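Long-range contact in PTS system, cellobiose-specific IIA component (Bacillus anthracis, PDB 3K1S), which probably relays a phosphoryl group as the IIA component of a phosphotransferase system that takes up and phosphorylates cellobiose: residues L15-A29 with A44-F58. Numbering follows the deposited sequence.
Sequences LILNSGNARSFAMEA and AMVKAKEAINEAHHF. With NA (sodium ion), chain K.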
ATOM      1  N   LEU A  15       7.069   4.319 -14.937  1.00 26.54           N
ATOM      2  CA  LEU A  15       6.236   3.644 -13.944  1.00 26.10           C
ATOM      3  C   LEU A  15       5.594   4.643 -12.985  1.00 22.73           C
ATOM      4  O   LEU A  15       4.439   4.488 -12.607  1.00 26.18           O
ATOM      5  CB  LEU A  15       7.047   2.617 -13.152  1.00 24.53           C
ATOM      6  CG  LEU A  15       7.385   1.282 -13.815  1.00 24.60           C
ATOM      7  CD1 LEU A  15       8.341   0.506 -12.927  1.00 28.53           C
ATOM      8  CD2 LEU A  15       6.142   0.457 -14.108  1.00 27.28           C
ATOM      9  N   ILE A  16       6.355   5.658 -12.594  1.00 22.76           N
ATOM     10  CA  ILE A  16       5.890   6.667 -11.643  1.00 20.07           C
ATOM     11  C   ILE A  16       4.832   7.554 -12.303  1.00 20.48           C
ATOM     12  O   ILE A  16       3.788   7.843 -11.706  1.00 20.91           O
ATOM     13  CB  ILE A  16       7.082   7.477 -11.043  1.00 21.29           C
ATOM     14  CG1 ILE A  16       7.975   6.546 -10.199  1.00 21.17           C
ATOM     15  CG2 ILE A  16       6.592   8.664 -10.192  1.00 18.75           C
ATOM     16  CD1 ILE A  16       9.320   7.141  -9.762  1.00 18.37           C
ATOM     17  N   LEU A  17       5.080   7.947 -13.550  1.00 19.11           N
ATOM     18  CA  LEU A  17       4.115   8.743 -14.306  1.00 19.42           C
ATOM     19  C   LEU A  17       2.741   8.062 -14.377  1.00 20.62           C
ATOM     20  O   LEU A  17       1.733   8.638 -13.958  1.00 19.35           O
ATOM     21  CB  LEU A  17       4.640   9.041 -15.716  1.00 20.49           C
ATOM     22  CG  LEU A  17       3.771   9.882 -16.660  1.00 21.41           C
ATOM     23  CD1 LEU A  17       3.574  11.287 -16.116  1.00 24.77           C
ATOM     24  CD2 LEU A  17       4.401   9.935 -18.043  1.00 28.17           C
ATOM     25  N   ASN A  18       2.725   6.839 -14.906  1.00 19.03           N
ATOM     26  CA  ASN A  18       1.493   6.084 -15.147  1.00 22.03           C
ATOM     27  C   ASN A  18       0.805   5.632 -13.858  1.00 22.26           C
ATOM     28  O   ASN A  18      -0.401   5.826 -13.696  1.00 25.12           O
ATOM     29  CB  ASN A  18       1.772   4.888 -16.073  1.00 20.41           C
ATOM     30  CG  ASN A  18       2.147   5.321 -17.482  1.00 23.42           C
ATOM     31  OD1 ASN A  18       1.276   5.616 -18.308  1.00 20.95           O
ATOM     32  ND2 ASN A  18       3.449   5.359 -17.764  1.00 21.56           N
ATOM     33  N   SER A  19       1.575   5.031 -12.952  1.00 20.56           N
ATOM     34  CA  SER A  19       1.083   4.668 -11.617  1.00 22.01           C
ATOM     35  C   SER A  19       0.536   5.874 -10.853  1.00 20.13           C
ATOM     36  O   SER A  19      -0.502   5.777 -10.201  1.00 23.80           O
ATOM     37  CB  SER A  19       2.191   4.009 -10.789  1.00 20.02           C
ATOM     38  OG  SER A  19       2.642   2.815 -11.399  1.00 27.21           O
ATOM     39  N   GLY A  20       1.243   6.998 -10.929  1.00 20.49           N
ATOM     40  CA  GLY A  20       0.815   8.233 -10.276  1.00 18.69           C
ATOM     41  C   GLY A  20      -0.521   8.697 -10.818  1.00 18.94           C
ATOM     42  O   GLY A  20      -1.421   9.054 -10.054  1.00 22.09           O
ATOM     43  N   ASN A  21      -0.656   8.687 -12.142  1.00 19.12           N
ATOM     44  CA  ASN A  21      -1.924   9.011 -12.795  1.00 18.33           C
ATOM     45  C   ASN A  21      -3.035   8.014 -12.448  1.00 18.89           C
ATOM     46  O   ASN A  21      -4.197   8.399 -12.298  1.00 19.98           O
ATOM     47  CB  ASN A  21      -1.743   9.128 -14.309  1.00 21.26           C
ATOM     48  CG  ASN A  21      -0.920  10.349 -14.714  1.00 18.60           C
ATOM     49  OD1 ASN A  21      -0.745  11.285 -13.931  1.00 23.76           O
ATOM     50  ND2 ASN A  21      -0.427  10.346 -15.946  1.00 18.82           N
ATOM     51  N   ALA A  22      -2.676   6.740 -12.298  1.00 18.34           N
ATOM     52  CA  ALA A  22      -3.627   5.729 -11.827  1.00 20.24           C
ATOM     53  C   ALA A  22      -4.139   6.084 -10.432  1.00 21.84           C
ATOM     54  O   ALA A  22      -5.347   6.138 -10.211  1.00 23.82           O
ATOM     55  CB  ALA A  22      -3.004   4.340 -11.835  1.00 18.72           C
ATOM     56  N   ARG A  23      -3.229   6.376  -9.504  1.00 21.99           N
ATOM     57  CA  ARG A  23      -3.608   6.734  -8.172  0.50 21.85           C
ATOM     58  C   ARG A  23      -4.460   8.007  -8.175  1.00 20.75           C
ATOM     59  O   ARG A  23      -5.463   8.064  -7.525  1.00 23.93           O
ATOM     60  CB  ARG A  23      -2.365   6.931  -7.314  0.50 21.36           C
ATOM     61  CG  ARG A  23      -2.649   7.181  -5.888  0.50 25.28           C
ATOM     62  CD  ARG A  23      -1.517   7.882  -5.173  0.50 26.57           C
ATOM     63  NE  ARG A  23      -2.046   8.589  -4.021  0.50 32.14           N
ATOM     64  CZ  ARG A  23      -2.395   9.871  -4.019  0.50 37.76           C
ATOM     65  NH1 ARG A  23      -2.230  10.609  -5.103  0.50 37.26           N
ATOM     66  NH2 ARG A  23      -2.904  10.419  -2.931  0.50 35.94           N
ATOM     67  N   SER A  24      -4.060   8.985  -8.954  1.00 20.22           N
ATOM     68  CA  SER A  24      -4.823  10.225  -9.097  1.00 19.97           C
ATOM     69  C   SER A  24      -6.252   9.993  -9.601  1.00 21.07           C
ATOM     70  O   SER A  24      -7.200  10.605  -9.093  1.00 23.92           O
ATOM     71  CB  SER A  24      -4.086  11.205 -10.012  1.00 18.96           C
ATOM     72  OG  SER A  24      -2.873  11.625  -9.404  1.00 22.00           O
ATOM     73  N   PHE A  25      -6.414   9.113 -10.587  1.00 19.72           N
ATOM     74  CA  PHE A  25      -7.753   8.808 -11.107  1.00 21.16           C
ATOM     75  C   PHE A  25      -8.607   8.159 -10.033  1.00 20.29           C
ATOM     76  O   PHE A  25      -9.773   8.517  -9.851  1.00 21.24           O
ATOM     77  CB  PHE A  25      -7.698   7.920 -12.361  1.00 20.48           C
ATOM     78  CG  PHE A  25      -7.379   8.668 -13.640  1.00 20.02           C
ATOM     79  CD1 PHE A  25      -8.070   9.827 -13.982  1.00 20.46           C
ATOM     80  CD2 PHE A  25      -6.405   8.185 -14.517  1.00 20.06           C
ATOM     81  CE1 PHE A  25      -7.794  10.506 -15.166  1.00 20.64           C
ATOM     82  CE2 PHE A  25      -6.118   8.852 -15.704  1.00 22.87           C
ATOM     83  CZ  PHE A  25      -6.815  10.019 -16.032  1.00 26.89           C
ATOM     84  N   ALA A  26      -8.019   7.214  -9.306  1.00 20.51           N
ATOM     85  CA  ALA A  26      -8.729   6.523  -8.234  1.00 21.29           C
ATOM     86  C   ALA A  26      -9.197   7.488  -7.143  1.00 22.12           C
ATOM     87  O   ALA A  26     -10.339   7.408  -6.699  1.00 25.14           O
ATOM     88  CB  ALA A  26      -7.869   5.401  -7.651  1.00 21.23           C
HETATM   89  N   MSE A  27      -8.328   8.401  -6.719  1.00 21.96           N
HETATM   90  CA  MSE A  27      -8.702   9.375  -5.687  1.00 26.37           C
HETATM   91  C   MSE A  27      -9.737  10.383  -6.210  1.00 26.72           C
HETATM   92  O   MSE A  27     -10.656  10.768  -5.485  1.00 27.76           O
HETATM   93  CB  MSE A  27      -7.473  10.097  -5.115  1.00 25.33           C
HETATM   94  CG  MSE A  27      -6.509   9.199  -4.339  1.00 31.50           C
HETATM   95 SE   MSE A  27      -7.300   8.122  -2.888  1.00 45.03          SE
HETATM   96  CE  MSE A  27      -8.019   9.564  -1.774  1.00 40.24           C
ATOM     97  N   GLU A  28      -9.585  10.800  -7.466  1.00 26.16           N
ATOM     98  CA  GLU A  28     -10.565  11.677  -8.108  1.00 25.06           C
ATOM     99  C   GLU A  28     -11.939  11.007  -8.113  1.00 23.85           C
ATOM    100  O   GLU A  28     -12.951  11.646  -7.813  1.00 23.94           O
ATOM    101  CB  GLU A  28     -10.109  12.072  -9.520  1.00 24.56           C
ATOM    102  CG  GLU A  28      -8.889  13.030  -9.510  1.00 28.22           C
ATOM    103  CD  GLU A  28      -7.993  12.936 -10.751  1.00 29.05           C
ATOM    104  OE1 GLU A  28      -8.303  12.182 -11.702  1.00 30.11           O
ATOM    105  OE2 GLU A  28      -6.954  13.626 -10.767  1.00 32.28           O
ATOM    106  N   ALA A  29     -11.954   9.711  -8.418  1.00 22.56           N
ATOM    107  CA  ALA A  29     -13.175   8.905  -8.397  1.00 22.94           C
ATOM    108  C   ALA A  29     -13.762   8.803  -6.990  1.00 24.96           C
ATOM    109  O   ALA A  29     -14.980   8.920  -6.804  1.00 26.64           O
ATOM    110  CB  ALA A  29     -12.908   7.515  -8.961  1.00 22.63           C
ATOM    111  N   ALA A  44     -13.968   7.596 -13.871  1.00 28.10           N
ATOM    112  CA  ALA A  44     -12.605   7.816 -13.380  1.00 28.45           C
ATOM    113  C   ALA A  44     -11.928   6.503 -12.971  1.00 26.50           C
ATOM    114  O   ALA A  44     -10.717   6.350 -13.122  1.00 27.51           O
ATOM    115  CB  ALA A  44     -12.591   8.824 -12.222  1.00 27.63           C
HETATM  116  N   MSE A  45     -12.714   5.563 -12.455  1.00 26.21           N
HETATM  117  CA  MSE A  45     -12.212   4.223 -12.143  1.00 27.68           C
HETATM  118  C   MSE A  45     -11.757   3.475 -13.400  1.00 26.78           C
HETATM  119  O   MSE A  45     -10.744   2.768 -13.382  1.00 27.43           O
HETATM  120  CB  MSE A  45     -13.257   3.411 -11.368  1.00 27.45           C
HETATM  121  CG  MSE A  45     -13.439   3.884  -9.928  1.00 34.04           C
HETATM  122 SE   MSE A  45     -11.791   3.716  -8.861  1.00 41.72          SE
HETATM  123  CE  MSE A  45     -11.800   1.762  -8.685  1.00 26.97           C
ATOM    124  N   VAL A  46     -12.502   3.639 -14.489  1.00 26.22           N
ATOM    125  CA  VAL A  46     -12.120   3.071 -15.779  1.00 26.13           C
ATOM    126  C   VAL A  46     -10.755   3.613 -16.202  1.00 25.91           C
ATOM    127  O   VAL A  46      -9.895   2.863 -16.665  1.00 26.62           O
ATOM    128  CB  VAL A  46     -13.177   3.363 -16.882  1.00 28.79           C
ATOM    129  CG1 VAL A  46     -12.610   3.072 -18.270  1.00 27.49           C
ATOM    130  CG2 VAL A  46     -14.452   2.552 -16.642  1.00 24.61           C
ATOM    131  N   LYS A  47     -10.558   4.917 -16.029  1.00 25.82           N
ATOM    132  CA  LYS A  47      -9.299   5.551 -16.403  1.00 24.39           C
ATOM    133  C   LYS A  47      -8.165   5.115 -15.485  1.00 22.77           C
ATOM    134  O   LYS A  47      -7.033   4.944 -15.930  1.00 21.98           O
ATOM    135  CB  LYS A  47      -9.438   7.071 -16.429  1.00 25.58           C
ATOM    136  CG  LYS A  47     -10.236   7.570 -17.621  1.00 27.29           C
ATOM    137  CD  LYS A  47     -10.546   9.044 -17.491  1.00 32.96           C
ATOM    138  CE  LYS A  47     -11.531   9.488 -18.557  1.00 34.12           C
ATOM    139  NZ  LYS A  47     -11.645  10.975 -18.556  1.00 47.27           N
ATOM    140  N   ALA A  48      -8.482   4.924 -14.208  1.00 21.30           N
ATOM    141  CA  ALA A  48      -7.531   4.369 -13.262  1.00 22.74           C
ATOM    142  C   ALA A  48      -7.014   3.040 -13.794  1.00 23.04           C
ATOM    143  O   ALA A  48      -5.806   2.846 -13.921  1.00 26.58           O
ATOM    144  CB  ALA A  48      -8.174   4.193 -11.898  1.00 20.17           C
ATOM    145  N   LYS A  49      -7.942   2.144 -14.130  1.00 24.88           N
ATOM    146  CA  LYS A  49      -7.608   0.824 -14.647  1.00 25.08           C
ATOM    147  C   LYS A  49      -6.702   0.915 -15.867  1.00 24.76           C
ATOM    148  O   LYS A  49      -5.688   0.210 -15.948  1.00 24.97           O
ATOM    149  CB  LYS A  49      -8.882   0.031 -14.980  1.00 26.14           C
ATOM    150  CG  LYS A  49      -8.646  -1.359 -15.586  1.00 30.68           C
ATOM    151  CD  LYS A  49      -7.475  -2.112 -14.930  1.00 48.43           C
ATOM    152  CE  LYS A  49      -7.821  -2.651 -13.546  1.00 52.26           C
ATOM    153  NZ  LYS A  49      -6.633  -3.263 -12.887  1.00 56.85           N
ATOM    154  N   GLU A  50      -7.072   1.783 -16.805  1.00 23.70           N
ATOM    155  CA  GLU A  50      -6.303   1.981 -18.028  0.50 24.83           C
ATOM    156  C   GLU A  50      -4.865   2.398 -17.727  1.00 25.59           C
ATOM    157  O   GLU A  50      -3.930   1.923 -18.368  1.00 27.66           O
ATOM    158  CB  GLU A  50      -6.981   3.017 -18.929  0.50 26.36           C
ATOM    159  CG  GLU A  50      -8.250   2.516 -19.591  0.50 25.46           C
ATOM    160  CD  GLU A  50      -7.993   1.342 -20.506  0.50 29.88           C
ATOM    161  OE1 GLU A  50      -6.814   1.105 -20.842  0.50 32.20           O
ATOM    162  OE2 GLU A  50      -8.966   0.657 -20.893  0.50 38.69           O
ATOM    163  N   ALA A  51      -4.698   3.282 -16.743  1.00 25.71           N
ATOM    164  CA  ALA A  51      -3.379   3.790 -16.365  1.00 25.89           C
ATOM    165  C   ALA A  51      -2.503   2.705 -15.724  1.00 26.94           C
ATOM    166  O   ALA A  51      -1.294   2.664 -15.957  1.00 26.59           O
ATOM    167  CB  ALA A  51      -3.517   5.005 -15.436  1.00 24.03           C
ATOM    168  N   ILE A  52      -3.117   1.849 -14.907  1.00 24.92           N
ATOM    169  CA  ILE A  52      -2.450   0.666 -14.366  1.00 22.90           C
ATOM    170  C   ILE A  52      -2.028  -0.282 -15.494  1.00 23.88           C
ATOM    171  O   ILE A  52      -0.955  -0.887 -15.433  1.00 22.50           O
ATOM    172  CB  ILE A  52      -3.352  -0.081 -13.352  1.00 24.05           C
ATOM    173  CG1 ILE A  52      -3.383   0.670 -12.018  1.00 25.50           C
ATOM    174  CG2 ILE A  52      -2.870  -1.528 -13.147  1.00 22.49           C
ATOM    175  CD1 ILE A  52      -4.605   0.370 -11.167  1.00 33.66           C
ATOM    176  N   ASN A  53      -2.870  -0.413 -16.518  1.00 23.42           N
ATOM    177  CA  ASN A  53      -2.510  -1.231 -17.677  1.00 24.75           C
ATOM    178  C   ASN A  53      -1.227  -0.719 -18.335  1.00 25.70           C
ATOM    179  O   ASN A  53      -0.328  -1.504 -18.638  1.00 27.83           O
ATOM    180  CB  ASN A  53      -3.649  -1.292 -18.699  1.00 22.73           C
ATOM    181  CG  ASN A  53      -4.797  -2.198 -18.260  1.00 26.67           C
ATOM    182  OD1 ASN A  53      -4.712  -2.911 -17.261  1.00 26.09           O
ATOM    183  ND2 ASN A  53      -5.883  -2.172 -19.021  1.00 29.76           N
ATOM    184  N   GLU A  54      -1.140   0.595 -18.538  1.00 23.40           N
ATOM    185  CA  GLU A  54       0.041   1.212 -19.151  1.00 24.06           C
ATOM    186  C   GLU A  54       1.294   1.014 -18.298  1.00 24.93           C
ATOM    187  O   GLU A  54       2.380   0.745 -18.823  1.00 25.16           O
ATOM    188  CB  GLU A  54      -0.197   2.702 -19.392  1.00 22.76           C
ATOM    189  CG  GLU A  54      -1.296   3.003 -20.386  1.00 24.20           C
ATOM    190  CD  GLU A  54      -0.869   2.751 -21.818  1.00 32.54           C
ATOM    191  OE1 GLU A  54       0.318   2.996 -22.150  1.00 32.13           O
ATOM    192  OE2 GLU A  54      -1.727   2.315 -22.614  1.00 28.21           O
ATOM    193  N   ALA A  55       1.144   1.155 -16.984  1.00 22.61           N
ATOM    194  CA  ALA A  55       2.245   0.905 -16.063  1.00 24.87           C
ATOM    195  C   ALA A  55       2.641  -0.573 -16.112  1.00 27.01           C
ATOM    196  O   ALA A  55       3.826  -0.914 -16.062  1.00 27.36           O
ATOM    197  CB  ALA A  55       1.860   1.309 -14.650  1.00 21.89           C
ATOM    198  N   HIS A  56       1.637  -1.442 -16.221  1.00 25.83           N
ATOM    199  CA  HIS A  56       1.859  -2.881 -16.222  1.00 28.94           C
ATOM    200  C   HIS A  56       2.745  -3.303 -17.395  1.00 28.88           C
ATOM    201  O   HIS A  56       3.600  -4.176 -17.248  1.00 28.50           O
ATOM    202  CB  HIS A  56       0.521  -3.632 -16.225  1.00 28.92           C
ATOM    203  CG  HIS A  56       0.648  -5.106 -15.998  1.00 39.40           C
ATOM    204  ND1 HIS A  56       0.231  -6.041 -16.924  1.00 45.22           N
ATOM    205  CD2 HIS A  56       1.147  -5.808 -14.952  1.00 42.45           C
ATOM    206  CE1 HIS A  56       0.465  -7.254 -16.458  1.00 41.15           C
ATOM    207  NE2 HIS A  56       1.019  -7.141 -15.263  1.00 45.09           N
ATOM    208  N   HIS A  57       2.557  -2.667 -18.549  1.00 28.43           N
ATOM    209  CA  HIS A  57       3.395  -2.946 -19.712  1.00 30.74           C
ATOM    210  C   HIS A  57       4.893  -2.885 -19.401  1.00 30.49           C
ATOM    211  O   HIS A  57       5.648  -3.744 -19.864  1.00 30.40           O
ATOM    212  CB  HIS A  57       3.049  -2.027 -20.886  1.00 31.87           C
ATOM    213  CG  HIS A  57       1.677  -2.255 -21.447  1.00 42.80           C
ATOM    214  ND1 HIS A  57       1.215  -3.503 -21.805  1.00 51.94           N
ATOM    215  CD2 HIS A  57       0.671  -1.389 -21.720  1.00 48.48           C
ATOM    216  CE1 HIS A  57      -0.018  -3.399 -22.270  1.00 53.54           C
ATOM    217  NE2 HIS A  57      -0.372  -2.127 -22.227  1.00 53.39           N
ATOM    218  N   PHE A  58       5.318  -1.875 -18.632  1.00 29.27           N
ATOM    219  CA  PHE A  58       6.726  -1.731 -18.228  1.00 28.25           C
ATOM    220  C   PHE A  58       7.131  -2.810 -17.226  1.00 29.52           C
ATOM    221  O   PHE A  58       8.259  -3.310 -17.257  1.00 31.73           O
ATOM    222  CB  PHE A  58       7.000  -0.346 -17.621  1.00 27.76           C
ATOM    223  CG  PHE A  58       6.711   0.794 -18.551  1.00 27.89           C
ATOM    224  CD1 PHE A  58       7.639   1.177 -19.513  1.00 29.46           C
ATOM    225  CD2 PHE A  58       5.514   1.497 -18.455  1.00 25.56           C
ATOM    226  CE1 PHE A  58       7.371   2.237 -20.388  1.00 30.16           C
ATOM    227  CE2 PHE A  58       5.235   2.551 -19.323  1.00 29.55           C
ATOM    228  CZ  PHE A  58       6.167   2.921 -20.293  1.00 28.61           C
TER
HETATM  229 NA    NA K 108      -5.497  -0.178 -21.349  1.00 55.28          NA
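The phenyl ring of Phe25 lies flat against the stem of Lys47, whose CB stands 3.6 Å above the ring centroid and only 6° off its normal, a CH-pi contact. Phe25 CG is anti to the carbonyl carbon (chi1 -80°), which swings the ring over Lys47; the extended lysine chain leads its ammonium end away from helix 15-29. Phe25 is a knob set among Ala44, Lys47, Ala48 and Ala51: its CB rests 3.5 Å from Ala44 O, and Ala51 CB meets the ring edge near its plane. Ala51 returns the packing as a knob among Asn18, Asn21, Ala22 and Phe25. Alanines on both helices let the backbones come close here, Ala22 CA and Ala48 CA being 4.4 Å apart, and Ala22 CB packs against Ala51 CB and Ile52 CG1. Toward one end, Ala29 CB meets Ala44 CB at 3.5 Å, and the bent chain of selenomethionine Met45 packs beside it. Toward the other, Asn18 fits among Ala51, Glu54, Ala55 and Phe58, its OD1 3.4 Å from Glu54 CB, while ND2 is hydrogen-bonded back to Gln14 O. Leu15 CD2 lies 3.3 Å from Ala55 O and alongside Phe58 CB. Ser19 OG spends its proton within its own helix, beside Ala55 CB: Leu15 O takes Ser19 N and OG from opposite faces. Glu50 points its end away from helix 15-29, and its OE1 binds the sodium ion at 1.9 Å. Helix 76-108 adds Leu85 against Ser19 and Ala55. No hydrogen bond joins the two segments; their axes run nearly antiparallel (166°) and approach to 7.8 Å, the alanine-rich knobs-into-holes packing of neighbouring helices in the three-helix, spectrin repeat-like fold of lactose/cellobiose IIA proteins.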